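Local coordinates for protein redox-sensing transcriptional repressor Rex (Thermoanaerobacter ethanolicus, PDB 3WG9) that represses transcription as a DNA-binding homodimer, probably in response to changes in the cellular NADH/NAD(+) redox state, at residues B[20-23]-B[24-27]; B[73-76]-B[77-80]. One frame throughout, in Å; residues are numbered along the deposited sequence.

Contact 1: B[20-23]-B[24-27]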
loop_
_atom_site.group_PDB
_atom_site.type_symbol
_atom_site.label_atom_id
_atom_site.label_comp_id
_atom_site.label_asym_id
_atom_site.label_seq_id
_atom_site.Cartn_x
_atom_site.Cartn_y
_atom_site.Cartn_z
ATOM N N ARG B 20 10.919 8.777 -1.535
ATOM C CA ARG B 20 10.154 9.285 -0.382
ATOM C C ARG B 20 11.074 9.677 0.810
ATOM O O ARG B 20 10.844 10.655 1.507
ATOM C CB ARG B 20 9.197 8.149 0.072
ATOM C CG ARG B 20 8.175 8.532 1.197
ATOM C CD ARG B 20 6.978 7.532 1.287
ATOM N NE ARG B 20 7.355 6.132 1.157
ATOM C CZ ARG B 20 7.884 5.384 2.131
ATOM N NH1 ARG B 20 8.132 5.940 3.306
ATOM N NH2 ARG B 20 8.202 4.088 1.952
ATOM N N TYR B 21 12.099 8.883 1.066
ATOM C CA TYR B 21 13.045 9.188 2.123
ATOM C C TYR B 21 13.892 10.445 1.812
ATOM O O TYR B 21 14.015 11.304 2.690
ATOM C CB TYR B 21 13.925 7.996 2.490
ATOM C CG TYR B 21 14.908 8.312 3.592
ATOM C CD1 TYR B 21 14.460 8.823 4.813
ATOM C CD2 TYR B 21 16.275 8.119 3.423
ATOM C CE1 TYR B 21 15.324 9.149 5.835
ATOM C CE2 TYR B 21 17.170 8.438 4.467
ATOM C CZ TYR B 21 16.677 8.949 5.669
ATOM O OH TYR B 21 17.508 9.268 6.724
ATOM N N LEU B 22 14.416 10.560 0.587
ATOM C CA LEU B 22 15.085 11.764 0.075
ATOM C C LEU B 22 14.231 13.039 0.083
ATOM O O LEU B 22 14.744 14.157 0.289
ATOM C CB LEU B 22 15.592 11.521 -1.344
ATOM C CG LEU B 22 16.905 10.719 -1.301
ATOM C CD1 LEU B 22 17.119 9.953 -2.591
ATOM C CD2 LEU B 22 18.096 11.613 -0.992
ATOM N N GLU B 23 12.943 12.891 -0.222
ATOM C CA GLU B 23 12.014 14.002 -0.138
ATOM C C GLU B 23 11.978 14.589 1.279
ATOM O O GLU B 23 12.024 15.805 1.465
ATOM C CB GLU B 23 10.621 13.551 -0.620
ATOM C CG GLU B 23 9.636 14.676 -0.794
ATOM C CD GLU B 23 8.341 14.157 -1.445
ATOM O OE1 GLU B 23 7.379 13.871 -0.705
ATOM O OE2 GLU B 23 8.310 13.953 -2.669
ATOM N N GLU B 24 11.961 13.727 2.287
ATOM C CA GLU B 24 11.911 14.153 3.671
ATOM C C GLU B 24 13.194 14.889 4.061
ATOM O O GLU B 24 13.129 15.954 4.666
ATOM C CB GLU B 24 11.659 12.945 4.555
ATOM C CG GLU B 24 11.689 13.173 6.077
ATOM C CD GLU B 24 11.517 11.849 6.827
ATOM O OE1 GLU B 24 12.321 11.532 7.738
ATOM O OE2 GLU B 24 10.605 11.081 6.447
ATOM N N LEU B 25 14.343 14.360 3.649
ATOM C CA LEU B 25 15.638 15.010 3.852
ATOM C C LEU B 25 15.722 16.341 3.109
ATOM O O LEU B 25 16.260 17.318 3.627
ATOM C CB LEU B 25 16.791 14.088 3.403
ATOM C CG LEU B 25 17.069 12.692 3.980
ATOM C CD1 LEU B 25 18.179 12.019 3.184
ATOM C CD2 LEU B 25 17.427 12.692 5.468
ATOM N N LEU B 26 15.219 16.382 1.886
ATOM C CA LEU B 26 15.230 17.602 1.122
ATOM C C LEU B 26 14.346 18.664 1.795
ATOM O O LEU B 26 14.716 19.840 1.854
ATOM C CB LEU B 26 14.811 17.348 -0.330
ATOM C CG LEU B 26 14.793 18.576 -1.233
ATOM C CD1 LEU B 26 16.195 19.085 -1.621
ATOM C CD2 LEU B 26 13.953 18.244 -2.454
ATOM N N LYS B 27 13.223 18.242 2.368
ATOM C CA LYS B 27 12.369 19.170 3.103
ATOM C C LYS B 27 13.052 19.732 4.352
ATOM O O LYS B 27 12.829 20.887 4.703
ATOM C CB LYS B 27 11.064 18.494 3.499
ATOM C CG LYS B 27 9.870 19.419 3.510
ATOM C CD LYS B 27 8.629 18.629 3.101
ATOM C CE LYS B 27 8.931 17.683 1.926
ATOM N NZ LYS B 27 7.719 16.920 1.428
#

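Contact 2: B[73-76]-B[77-80]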
loop_
_atom_site.group_PDB
_atom_site.type_symbol
_atom_site.label_atom_id
_atom_site.label_comp_id
_atom_site.label_asym_id
_atom_site.label_seq_id
_atom_site.Cartn_x
_atom_site.Cartn_y
_atom_site.Cartn_z
ATOM N N ASN B 73 16.136 14.501 -7.357
ATOM C CA ASN B 73 15.680 14.886 -8.686
ATOM C C ASN B 73 15.875 13.776 -9.719
ATOM O O ASN B 73 15.031 13.604 -10.605
ATOM C CB ASN B 73 16.315 16.214 -9.164
ATOM C CG ASN B 73 15.822 17.419 -8.376
ATOM O OD1 ASN B 73 14.724 17.424 -7.835
ATOM N ND2 ASN B 73 16.645 18.454 -8.310
ATOM N N ASN B 74 16.963 13.025 -9.601
ATOM C CA ASN B 74 17.212 11.842 -10.436
ATOM C C ASN B 74 16.073 10.815 -10.241
ATOM O O ASN B 74 15.494 10.345 -11.215
ATOM C CB ASN B 74 18.568 11.211 -10.059
ATOM C CG ASN B 74 18.977 10.001 -10.942
ATOM O OD1 ASN B 74 18.760 9.970 -12.150
ATOM N ND2 ASN B 74 19.626 9.015 -10.314
ATOM N N LEU B 75 15.755 10.494 -8.993
ATOM C CA LEU B 75 14.673 9.542 -8.728
ATOM C C LEU B 75 13.298 10.000 -9.257
ATOM O O LEU B 75 12.515 9.213 -9.785
ATOM C CB LEU B 75 14.645 9.250 -7.250
ATOM C CG LEU B 75 15.820 8.363 -6.853
ATOM C CD1 LEU B 75 15.993 8.465 -5.344
ATOM C CD2 LEU B 75 15.532 6.911 -7.311
ATOM N N THR B 76 13.034 11.291 -9.183
ATOM C CA THR B 76 11.804 11.832 -9.721
ATOM C C THR B 76 11.695 11.535 -11.204
ATOM O O THR B 76 10.634 11.115 -11.698
ATOM C CB THR B 76 11.733 13.372 -9.531
ATOM O OG1 THR B 76 11.672 13.647 -8.131
ATOM C CG2 THR B 76 10.463 13.937 -10.202
ATOM N N LYS B 77 12.789 11.789 -11.925
ATOM C CA LYS B 77 12.878 11.504 -13.353
ATOM C C LYS B 77 12.730 10.011 -13.640
ATOM O O LYS B 77 12.025 9.609 -14.564
ATOM C CB LYS B 77 14.247 11.990 -13.896
ATOM C CG LYS B 77 14.563 11.542 -15.349
ATOM C CD LYS B 77 15.951 11.965 -15.925
ATOM C CE LYS B 77 17.070 11.115 -15.322
ATOM N NZ LYS B 77 18.072 10.575 -16.285
ATOM N N ILE B 78 13.467 9.181 -12.896
ATOM C CA ILE B 78 13.441 7.725 -13.129
ATOM C C ILE B 78 12.002 7.202 -12.916
ATOM O O ILE B 78 11.535 6.308 -13.646
ATOM C CB ILE B 78 14.404 7.012 -12.137
ATOM C CG1 ILE B 78 15.850 7.238 -12.581
ATOM C CG2 ILE B 78 14.165 5.506 -12.077
ATOM C CD1 ILE B 78 16.809 6.952 -11.370
ATOM N N LEU B 79 11.306 7.781 -11.958
ATOM C CA LEU B 79 9.931 7.300 -11.618
ATOM C C LEU B 79 8.862 7.871 -12.538
ATOM O O LEU B 79 7.674 7.572 -12.343
ATOM C CB LEU B 79 9.566 7.665 -10.167
ATOM C CG LEU B 79 10.412 6.843 -9.206
ATOM C CD1 LEU B 79 10.313 7.464 -7.823
ATOM C CD2 LEU B 79 9.928 5.396 -9.227
ATOM N N GLY B 80 9.293 8.659 -13.539
ATOM C CA GLY B 80 8.386 9.248 -14.552
ATOM C C GLY B 80 7.515 10.332 -13.959
ATOM O O GLY B 80 6.503 10.720 -14.568
#

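Contact 1: B[20-23]-B[24-27]
Arg20 meets Glu24 through the backbone, where Glu24 N makes a weak bond to Arg20 O; Arg20 NH2 instead forms a salt bridge with Asp197 of the second subunit. Glu24, a zinc ligand of this protein though none is bound here, packs on Asp181 of the second subunit. With CG anti to the backbone N (chi1 -180°), the Tyr21 ring presents one face to Leu25, whose CG lies 4.1 Å above the plane, offset toward the rim. The two methyls meet the outer half of the ring: Leu25 CD1 is 3.9 Å from Tyr21 CE2, and Leu25 CD2 is 3.6 Å from Tyr21 OH. This is i to i+4 packing in the last turns of helix 9-27, within the predicted helix-turn-helix DNA-binding region, and Ile33 of strand 32-33 touches both side chains. Trimming Leu25 to an alanine would probably leave this part of the Tyr21 face without its cover and the phenol freer to shift. Leu22 reaches the same leucine from another direction, its CD2 4.2 Å from Leu25 CD1. Glu23 lies alongside Lys27, pointing the same way; the salt bridge from Glu23 OE1 to Lys27 NZ is long, 3.7 Å, whereas OE2 is hydrogen-bonded to the Tyr72 hydroxyl.

Contact 2: B[73-76]-B[77-80]
Asn74 and Ile78 pack one helical turn apart where helix 68-78 ends in a Schellman motif, identified by the positive phi of Gly80 (71°) and by bonds back into the last turn, among them Gly80 N to Lys77 O at 3.1 Å. The Asn74 side chain starts away from the following turn, yet its CG, anti to the backbone N (chi1 -176°), brings the amide back to the Ile78 side chain. There Ile78 CD1 lies 3.6 Å from Asn74 ND2 and also touches OD1, a contact of a methyl with a polar group rather than a hydrogen bond. Lys77 comes to the same amide through its aliphatic part: a bend at the third torsion sets CE 3.8 Å from Asn74 OD1, and a further bend at the fourth turns the ammonium end. Leu75 CD2 approaches Ile78 CD1 more loosely, at 4.3 Å. In Thr76 the hydroxyl sits beside the backbone N (chi1 -65°), which directs OG1 to Tyr72 O and to His19 NE2 of helix 9-27, while CG2 lies 3.6 Å from Lys77 N. Tyr204 of the second subunit packs on Ile78 and Leu79. Leu79 folds against the carbonyl that its own N binds, with CG 3.2 Å from Leu75 O.

Contact 1 closes before contact 2 opens along the chain, and their centres lie 13 Å apart on the same side of the chain's centre. The first belongs to helix 9-27 near its C-terminal end, the second to the end of helix 68-78, beyond which the chain continues to strand 85-90, a central strand of the parallel Rossmann-type sheet. They meet by tight packing, Leu22 CD1 being modelled only 3.3 Å from Leu75 CD1, and Tyr72 and His19 add polar links between the two helices. Both contacts also touch the second subunit. Helix 68-78 packs on the winged-helix part and its C-terminal end leads into the Rossmann part, so the chain connection between the DNA-binding and nucleotide-binding parts runs beside the second subunit.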